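Local coordinates for protein probable arabinosyltransferase B (Mycobacterium tuberculosis H37Rv, PDB 7BVF) that polymerises arabinose into the arabinan of the mycobacterial cell-wall arabinogalactan, working as a membrane-embedded arabinosyltransferase, at residues Val116-Asp124 against Leu133-Thr141; Val793-Ile802 against Tyr922-Arg930. All blocks are in the same frame, centred on the assembly; numbering follows the deposited sequence.

Contact 1: residues Val116-Asp124 against Leu133-Thr141; sequences VVVSAQRVD and LSVPREQVT
Val123 and Val135 form a hydrogen-bonded pair of an antiparallel hairpin, in which strands 122-124 and 133-136 run 4.7 Å apart at 163°. Val135 N reaches Val123 O at 2.9 Å in a nearly straight bond, and Val123 N returns to Val135 O at 2.9 Å. Arg122-Pro136 and Asp124-Ser134 flank this pair as non-hydrogen-bonded positions. A weak hydrogen bond from Arg137 N to Gln121 O, 3.5 Å, follows beyond the paired residues, just after Pro136, the N-cap residue of helix 137-140.

On the face of Val123 and Val135, Val123 CG1 is anti to the backbone N (chi1 -176°), which places CG2 beside that N. Val123 CG2 meets Val140 CG2 at 3.6 Å, the two side chains crossing at a slant, which brings the short helix against the Val123 side of the strand; Val88 of helix 85-89 also packs on Val140. Arg137 lies extended across the loop before the strand. Its methylenes pass Arg122 CA and Ser119 O, CG1 of Val118 sits over one face of the guanidinium, and Ala120 CA lies at the edge; NH2 makes a weak hydrogen bond to Pro92 O. On the other face CB of Asp124 touches CB of Ser134 at 3.7 Å. Arg122 CD runs past Ser134 OG, while its NH2 hydrogen-bonds to the backbone of another protein in the assembly.

The type I turn Ser119-Arg122 is closed by Arg122 N to Ser119 O and reinforced by Ser119 OG, which donates to Arg122 O in the carbonyl plane. In this concanavalin-like domain, backbone bonds thus set the hairpin's register, while Val140 and Arg137 add van der Waals packing.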
loop_
_atom_site.group_PDB
_atom_site.type_symbol
_atom_site.label_atom_id
_atom_site.label_comp_id
_atom_site.label_asym_id
_atom_site.label_seq_id
_atom_site.Cartn_x
_atom_site.Cartn_y
_atom_site.Cartn_z
ATOM N N VAL A 116 -25.282 -38.818 -4.328
ATOM C CA VAL A 116 -26.579 -39.481 -4.225
ATOM C C VAL A 116 -26.542 -40.446 -3.046
ATOM O O VAL A 116 -27.040 -41.572 -3.131
ATOM C CB VAL A 116 -26.955 -40.189 -5.539
ATOM C CG1 VAL A 116 -28.427 -40.553 -5.558
ATOM C CG2 VAL A 116 -26.641 -39.297 -6.718
ATOM N N VAL A 117 -25.924 -40.019 -1.943
ATOM C CA VAL A 117 -25.479 -40.958 -0.915
ATOM C C VAL A 117 -26.660 -41.692 -0.283
ATOM O O VAL A 117 -27.780 -41.178 -0.206
ATOM C CB VAL A 117 -24.628 -40.236 0.144
ATOM C CG1 VAL A 117 -23.237 -40.001 -0.391
ATOM C CG2 VAL A 117 -25.242 -38.909 0.491
ATOM N N VAL A 118 -26.403 -42.927 0.147
ATOM C CA VAL A 118 -27.435 -43.892 0.520
ATOM C C VAL A 118 -27.211 -44.357 1.955
ATOM O O VAL A 118 -27.309 -45.552 2.252
ATOM C CB VAL A 118 -27.466 -45.082 -0.458
ATOM C CG1 VAL A 118 -28.733 -45.902 -0.279
ATOM C CG2 VAL A 118 -27.371 -44.592 -1.883
ATOM N N SER A 119 -26.852 -43.429 2.841
ATOM C CA SER A 119 -26.312 -43.798 4.143
ATOM C C SER A 119 -27.280 -44.692 4.915
ATOM O O SER A 119 -28.477 -44.759 4.627
ATOM C CB SER A 119 -25.992 -42.552 4.966
ATOM O OG SER A 119 -27.174 -41.865 5.329
ATOM N N ALA A 120 -26.738 -45.364 5.932
ATOM C CA ALA A 120 -27.429 -46.452 6.616
ATOM C C ALA A 120 -28.759 -46.042 7.235
ATOM O O ALA A 120 -29.497 -46.916 7.699
ATOM C CB ALA A 120 -26.525 -47.039 7.698
ATOM N N GLN A 121 -29.085 -44.752 7.255
ATOM C CA GLN A 121 -30.356 -44.297 7.790
ATOM C C GLN A 121 -31.235 -43.591 6.766
ATOM O O GLN A 121 -32.447 -43.502 6.985
ATOM C CB GLN A 121 -30.120 -43.357 8.986
ATOM C CG GLN A 121 -31.374 -42.946 9.744
ATOM C CD GLN A 121 -32.020 -44.106 10.478
ATOM O OE1 GLN A 121 -31.336 -44.925 11.088
ATOM N NE2 GLN A 121 -33.345 -44.180 10.417
ATOM N N ARG A 122 -30.679 -43.132 5.647
ATOM C CA ARG A 122 -31.465 -42.322 4.728
ATOM C C ARG A 122 -30.751 -42.202 3.390
ATOM O O ARG A 122 -29.519 -42.260 3.319
ATOM C CB ARG A 122 -31.715 -40.927 5.307
ATOM C CG ARG A 122 -30.443 -40.150 5.552
ATOM C CD ARG A 122 -30.707 -38.847 6.275
ATOM N NE ARG A 122 -29.468 -38.116 6.522
ATOM C CZ ARG A 122 -28.669 -38.329 7.562
ATOM N NH1 ARG A 122 -28.977 -39.251 8.462
ATOM N NH2 ARG A 122 -27.560 -37.620 7.703
ATOM N N VAL A 123 -31.547 -42.022 2.337
ATOM C CA VAL A 123 -31.056 -41.669 1.012
ATOM C C VAL A 123 -31.134 -40.158 0.877
ATOM O O VAL A 123 -32.085 -39.537 1.356
ATOM C CB VAL A 123 -31.886 -42.365 -0.080
ATOM C CG1 VAL A 123 -31.316 -42.073 -1.449
ATOM C CG2 VAL A 123 -31.947 -43.855 0.171
ATOM N N ASP A 124 -30.133 -39.551 0.250
ATOM C CA ASP A 124 -30.192 -38.113 0.047
ATOM C C ASP A 124 -29.318 -37.687 -1.122
ATOM O O ASP A 124 -28.167 -38.125 -1.259
ATOM C CB ASP A 124 -29.807 -37.347 1.317
ATOM C CG ASP A 124 -28.549 -37.865 1.945
ATOM O OD1 ASP A 124 -28.088 -38.935 1.512
ATOM O OD2 ASP A 124 -28.021 -37.209 2.867
ATOM N N LEU A 133 -32.399 -33.100 -1.713
ATOM C CA LEU A 133 -33.508 -33.933 -1.262
ATOM C C LEU A 133 -32.993 -34.984 -0.293
ATOM O O LEU A 133 -31.834 -35.394 -0.363
ATOM C CB LEU A 133 -34.231 -34.601 -2.437
ATOM C CG LEU A 133 -35.644 -35.115 -2.157
ATOM C CD1 LEU A 133 -36.452 -34.077 -1.406
ATOM C CD2 LEU A 133 -36.350 -35.512 -3.429
ATOM N N SER A 134 -33.868 -35.417 0.611
ATOM C CA SER A 134 -33.530 -36.448 1.583
ATOM C C SER A 134 -34.793 -37.208 1.955
ATOM O O SER A 134 -35.827 -36.594 2.228
ATOM C CB SER A 134 -32.886 -35.844 2.833
ATOM O OG SER A 134 -32.994 -36.725 3.935
ATOM N N VAL A 135 -34.705 -38.534 1.962
ATOM C CA VAL A 135 -35.835 -39.408 2.264
ATOM C C VAL A 135 -35.347 -40.578 3.113
ATOM O O VAL A 135 -34.310 -41.180 2.796
ATOM C CB VAL A 135 -36.515 -39.903 0.977
ATOM C CG1 VAL A 135 -37.499 -41.008 1.284
ATOM C CG2 VAL A 135 -37.223 -38.766 0.283
ATOM N N PRO A 136 -36.044 -40.927 4.196
ATOM C CA PRO A 136 -35.661 -42.113 4.971
ATOM C C PRO A 136 -35.608 -43.361 4.102
ATOM O O PRO A 136 -36.386 -43.528 3.162
ATOM C CB PRO A 136 -36.764 -42.219 6.033
ATOM C CG PRO A 136 -37.853 -41.293 5.577
ATOM C CD PRO A 136 -37.171 -40.212 4.813
ATOM N N ARG A 137 -34.669 -44.249 4.436
ATOM C CA ARG A 137 -34.371 -45.376 3.561
ATOM C C ARG A 137 -35.471 -46.429 3.585
ATOM O O ARG A 137 -35.724 -47.078 2.562
ATOM C CB ARG A 137 -33.034 -46.002 3.948
ATOM C CG ARG A 137 -32.574 -47.071 2.982
ATOM C CD ARG A 137 -31.195 -47.588 3.325
ATOM N NE ARG A 137 -30.800 -48.667 2.426
ATOM C CZ ARG A 137 -29.642 -49.309 2.499
ATOM N NH1 ARG A 137 -28.759 -48.977 3.430
ATOM N NH2 ARG A 137 -29.364 -50.278 1.640
ATOM N N GLU A 138 -36.128 -46.622 4.728
ATOM C CA GLU A 138 -37.200 -47.605 4.805
ATOM C C GLU A 138 -38.409 -47.222 3.965
ATOM O O GLU A 138 -39.320 -48.044 3.814
ATOM C CB GLU A 138 -37.630 -47.813 6.259
ATOM C CG GLU A 138 -38.329 -46.618 6.883
ATOM C CD GLU A 138 -37.363 -45.650 7.536
ATOM O OE1 GLU A 138 -36.144 -45.763 7.291
ATOM O OE2 GLU A 138 -37.824 -44.769 8.291
ATOM N N GLN A 139 -38.443 -46.008 3.419
ATOM C CA GLN A 139 -39.506 -45.610 2.509
ATOM C C GLN A 139 -39.143 -45.882 1.055
ATOM O O GLN A 139 -39.985 -46.360 0.289
ATOM C CB GLN A 139 -39.837 -44.129 2.697
ATOM C CG GLN A 139 -41.196 -43.739 2.156
ATOM C CD GLN A 139 -41.546 -42.295 2.439
ATOM O OE1 GLN A 139 -40.741 -41.546 2.990
ATOM N NE2 GLN A 139 -42.752 -41.894 2.058
ATOM N N VAL A 140 -37.902 -45.590 0.656
ATOM C CA VAL A 140 -37.488 -45.901 -0.707
ATOM C C VAL A 140 -37.350 -47.403 -0.891
ATOM O O VAL A 140 -37.491 -47.912 -2.009
ATOM C CB VAL A 140 -36.183 -45.168 -1.072
ATOM C CG1 VAL A 140 -36.300 -43.693 -0.762
ATOM C CG2 VAL A 140 -35.002 -45.776 -0.345
ATOM N N THR A 141 -37.075 -48.140 0.183
ATOM C CA THR A 141 -37.047 -49.601 0.113
ATOM C C THR A 141 -38.479 -50.115 0.272
ATOM O O THR A 141 -38.896 -50.630 1.311
ATOM C CB THR A 141 -36.104 -50.170 1.165
ATOM O OG1 THR A 141 -34.780 -49.678 0.930
ATOM C CG2 THR A 141 -36.065 -51.691 1.081
#

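Contact 2: residues Val793-Ile802 against Tyr922-Arg930; sequences VPEHTVAEAI and YGEQPKAWR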
loop_
_atom_site.group_PDB
_atom_site.type_symbol
_atom_site.label_atom_id
_atom_site.label_comp_id
_atom_site.label_asym_id
_atom_site.label_seq_id
_atom_site.Cartn_x
_atom_site.Cartn_y
_atom_site.Cartn_z
ATOM N N VAL A 793 7.897 -31.963 18.564
ATOM C CA VAL A 793 7.539 -31.126 17.421
ATOM C C VAL A 793 6.091 -30.680 17.597
ATOM O O VAL A 793 5.278 -31.437 18.144
ATOM C CB VAL A 793 7.741 -31.879 16.094
ATOM C CG1 VAL A 793 7.650 -30.938 14.916
ATOM C CG2 VAL A 793 9.077 -32.590 16.076
ATOM N N PRO A 794 5.722 -29.471 17.166
ATOM C CA PRO A 794 4.313 -29.064 17.234
ATOM C C PRO A 794 3.418 -29.862 16.298
ATOM O O PRO A 794 3.869 -30.813 15.653
ATOM C CB PRO A 794 4.361 -27.585 16.838
ATOM C CG PRO A 794 5.712 -27.153 17.210
ATOM C CD PRO A 794 6.605 -28.319 16.945
ATOM N N GLU A 795 2.140 -29.493 16.225
ATOM C CA GLU A 795 1.156 -30.352 15.576
ATOM C C GLU A 795 1.202 -30.239 14.056
ATOM O O GLU A 795 1.466 -31.224 13.359
ATOM C CB GLU A 795 -0.243 -30.021 16.095
ATOM C CG GLU A 795 -0.487 -30.476 17.517
ATOM C CD GLU A 795 -0.454 -31.982 17.659
ATOM O OE1 GLU A 795 -0.839 -32.676 16.698
ATOM O OE2 GLU A 795 -0.045 -32.473 18.731
ATOM N N HIS A 796 0.928 -29.054 13.522
ATOM C CA HIS A 796 0.817 -28.879 12.075
ATOM C C HIS A 796 2.125 -28.332 11.506
ATOM O O HIS A 796 2.203 -27.221 10.986
ATOM C CB HIS A 796 -0.361 -27.971 11.743
ATOM C CG HIS A 796 -1.695 -28.610 11.962
ATOM N ND1 HIS A 796 -2.134 -29.689 11.223
ATOM C CD2 HIS A 796 -2.690 -28.322 12.833
ATOM C CE1 HIS A 796 -3.339 -30.038 11.634
ATOM N NE2 HIS A 796 -3.699 -29.225 12.610
ATOM N N THR A 797 3.167 -29.151 11.614
ATOM C CA THR A 797 4.467 -28.851 11.029
ATOM C C THR A 797 4.573 -29.602 9.710
ATOM O O THR A 797 4.464 -30.832 9.683
ATOM C CB THR A 797 5.602 -29.243 11.974
ATOM O OG1 THR A 797 5.260 -28.871 13.310
ATOM C CG2 THR A 797 6.878 -28.531 11.596
ATOM N N VAL A 798 4.768 -28.865 8.617
ATOM C CA VAL A 798 4.748 -29.428 7.277
ATOM C C VAL A 798 6.031 -29.043 6.553
ATOM O O VAL A 798 6.804 -28.205 7.013
ATOM C CB VAL A 798 3.514 -28.975 6.473
ATOM C CG1 VAL A 798 2.243 -29.330 7.211
ATOM C CG2 VAL A 798 3.568 -27.493 6.211
ATOM N N ALA A 799 6.243 -29.668 5.399
ATOM C CA ALA A 799 7.469 -29.494 4.630
ATOM C C ALA A 799 7.371 -28.234 3.780
ATOM O O ALA A 799 6.542 -28.153 2.870
ATOM C CB ALA A 799 7.726 -30.718 3.758
ATOM N N GLU A 800 8.218 -27.249 4.084
ATOM C CA GLU A 800 8.393 -26.057 3.254
ATOM C C GLU A 800 7.116 -25.227 3.155
ATOM O O GLU A 800 6.821 -24.641 2.114
ATOM C CB GLU A 800 8.894 -26.431 1.862
ATOM C CG GLU A 800 10.173 -27.233 1.860
ATOM C CD GLU A 800 10.528 -27.748 0.483
ATOM O OE1 GLU A 800 11.212 -28.788 0.398
ATOM O OE2 GLU A 800 10.123 -27.116 -0.513
ATOM N N ALA A 801 6.362 -25.157 4.247
ATOM C CA ALA A 801 5.134 -24.373 4.267
ATOM C C ALA A 801 4.708 -24.162 5.711
ATOM O O ALA A 801 5.240 -24.779 6.634
ATOM C CB ALA A 801 4.022 -25.053 3.469
ATOM N N ILE A 802 3.736 -23.273 5.891
ATOM C CA ILE A 802 3.156 -22.978 7.195
ATOM C C ILE A 802 1.642 -23.025 7.049
ATOM O O ILE A 802 1.068 -22.260 6.267
ATOM C CB ILE A 802 3.606 -21.611 7.736
ATOM C CG1 ILE A 802 5.130 -21.542 7.815
ATOM C CG2 ILE A 802 3.010 -21.361 9.102
ATOM C CD1 ILE A 802 5.650 -20.259 8.404
ATOM N N TYR A 922 14.931 -21.929 3.959
ATOM C CA TYR A 922 13.760 -21.424 4.672
ATOM C C TYR A 922 14.155 -20.926 6.059
ATOM O O TYR A 922 13.671 -21.392 7.084
ATOM C CB TYR A 922 12.690 -22.507 4.743
ATOM C CG TYR A 922 12.312 -23.025 3.380
ATOM C CD1 TYR A 922 11.395 -22.348 2.595
ATOM C CD2 TYR A 922 12.894 -24.171 2.863
ATOM C CE1 TYR A 922 11.056 -22.802 1.345
ATOM C CE2 TYR A 922 12.561 -24.633 1.611
ATOM C CZ TYR A 922 11.640 -23.944 0.856
ATOM O OH TYR A 922 11.296 -24.396 -0.395
ATOM N N GLY A 923 15.058 -19.951 6.070
ATOM C CA GLY A 923 15.553 -19.392 7.310
ATOM C C GLY A 923 14.564 -18.474 7.993
ATOM O O GLY A 923 14.475 -18.454 9.223
ATOM N N GLU A 924 13.817 -17.704 7.206
ATOM C CA GLU A 924 12.803 -16.812 7.750
ATOM C C GLU A 924 11.481 -17.518 8.028
ATOM O O GLU A 924 10.557 -16.884 8.547
ATOM C CB GLU A 924 12.572 -15.640 6.796
ATOM C CG GLU A 924 13.851 -14.973 6.322
ATOM C CD GLU A 924 14.436 -14.025 7.354
ATOM O OE1 GLU A 924 13.830 -12.961 7.596
ATOM O OE2 GLU A 924 15.504 -14.341 7.919
ATOM N N GLN A 925 11.371 -18.805 7.695
ATOM C CA GLN A 925 10.210 -19.634 8.011
ATOM C C GLN A 925 10.657 -20.690 9.011
ATOM O O GLN A 925 11.024 -21.807 8.620
ATOM C CB GLN A 925 9.638 -20.284 6.750
ATOM C CG GLN A 925 8.897 -19.329 5.833
ATOM C CD GLN A 925 9.824 -18.451 5.017
ATOM O OE1 GLN A 925 10.891 -18.884 4.587
ATOM N NE2 GLN A 925 9.417 -17.209 4.797
ATOM N N PRO A 926 10.651 -20.392 10.311
ATOM C CA PRO A 926 11.305 -21.270 11.285
ATOM C C PRO A 926 10.577 -22.573 11.581
ATOM O O PRO A 926 11.050 -23.332 12.430
ATOM C CB PRO A 926 11.371 -20.392 12.545
ATOM C CG PRO A 926 11.174 -19.003 12.067
ATOM C CD PRO A 926 10.238 -19.121 10.920
ATOM N N LYS A 927 9.453 -22.874 10.940
ATOM C CA LYS A 927 8.758 -24.146 11.157
ATOM C C LYS A 927 8.431 -24.761 9.798
ATOM O O LYS A 927 7.305 -24.646 9.311
ATOM C CB LYS A 927 7.516 -23.899 11.987
ATOM C CG LYS A 927 6.840 -22.585 11.625
ATOM C CD LYS A 927 5.598 -22.317 12.446
ATOM C CE LYS A 927 5.925 -21.563 13.717
ATOM N NZ LYS A 927 4.688 -21.054 14.368
ATOM N N ALA A 928 9.406 -25.438 9.186
ATOM C CA ALA A 928 9.189 -25.844 7.805
ATOM C C ALA A 928 9.783 -27.181 7.379
ATOM O O ALA A 928 9.629 -27.523 6.205
ATOM C CB ALA A 928 9.709 -24.738 6.875
ATOM N N TRP A 929 10.436 -27.951 8.245
ATOM C CA TRP A 929 11.046 -29.222 7.841
ATOM C C TRP A 929 11.939 -29.034 6.609
ATOM O O TRP A 929 11.651 -29.516 5.517
ATOM C CB TRP A 929 9.974 -30.279 7.567
ATOM C CG TRP A 929 9.460 -31.003 8.765
ATOM C CD1 TRP A 929 8.156 -31.200 9.092
ATOM C CD2 TRP A 929 10.230 -31.656 9.778
ATOM N NE1 TRP A 929 8.062 -31.920 10.251
ATOM C CE2 TRP A 929 9.323 -32.213 10.693
ATOM C CE3 TRP A 929 11.598 -31.819 10.005
ATOM C CZ2 TRP A 929 9.738 -32.917 11.814
ATOM C CZ3 TRP A 929 12.005 -32.517 11.115
ATOM C CH2 TRP A 929 11.082 -33.056 12.005
ATOM N N ARG A 930 13.032 -28.300 6.806
ATOM C CA ARG A 930 13.675 -27.583 5.716
ATOM C C ARG A 930 14.894 -28.257 5.104
ATOM O O ARG A 930 15.449 -27.708 4.147
ATOM C CB ARG A 930 14.074 -26.185 6.186
ATOM C CG ARG A 930 15.284 -26.175 7.073
ATOM C CD ARG A 930 15.449 -24.813 7.655
ATOM N NE ARG A 930 14.211 -24.401 8.290
ATOM C CZ ARG A 930 14.078 -24.220 9.592
ATOM N NH1 ARG A 930 15.113 -24.405 10.392
ATOM N NH2 ARG A 930 12.915 -23.848 10.089
#
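Glu800 and Tyr922 meet over a ring face: CB of Glu800 stands 4.3 Å from the ring centroid, 28° off the normal, a CH-pi contact. Glu800 CG lies 3.5 Å from Tyr922 CE2. With CG beside the backbone N (chi1 -56°) and the chain extended beyond it, Glu800 runs along the ring; its carboxylate plane is 24° from the ring plane, and Glu800 OE2 is 3.0 Å from Tyr922 OH. The same residue is held by its backbone, where Glu800 N donates to Ala928 O in a straight bond, in the plane of that carbonyl. Ala799 CA adds a C-H...O contact to the same Ala928 O at 3.3 Å.

At the other end, Trp929 turns its indole edge to the chain. Thr797 O lies in the ring plane near CD1, and the methyl CG2 of Thr797 approaches Trp929 NE1 at 3.8 Å, the two side chains crossing at about a right angle. Val793 CG1 comes obliquely to Trp929 CZ2 at 4.2 Å. Ile802 CD1 and Lys927 CG pack at 4.1 Å at the outer margin.

Further out, Thr878 and Ala880 of strand 874-881 pack on Trp929, and Arg930 is tied to that strand through Ala879 and Gly881. The loop before strand 932-935 thus joins the 797-802 hairpin to a sheet of the C-terminal domain, mainly by aromatic and aliphatic packing around a single direct backbone hydrogen bond.

Contact 1 lies in the concanavalin-like domain and contact 2 in the C-terminal domain; their centres are about 44 Å apart, they do not touch, and they share no strand or helix. Both mix buried and exposed residues. Contact 1 is local: eight residues separate its segments, and reciprocal backbone bonds pair two strands of one hairpin, with Val123, Val135, Val140 and Asp124 buried and Gln121, Pro136 and Glu138 exposed. Contact 2 joins segments with 119 residues between them, a weakly bonded hairpin and an irregular loop, and leans on Trp929 and Tyr922. Contact 1 also borders another protein chain through Arg122, whereas no other protein chain touches contact 2.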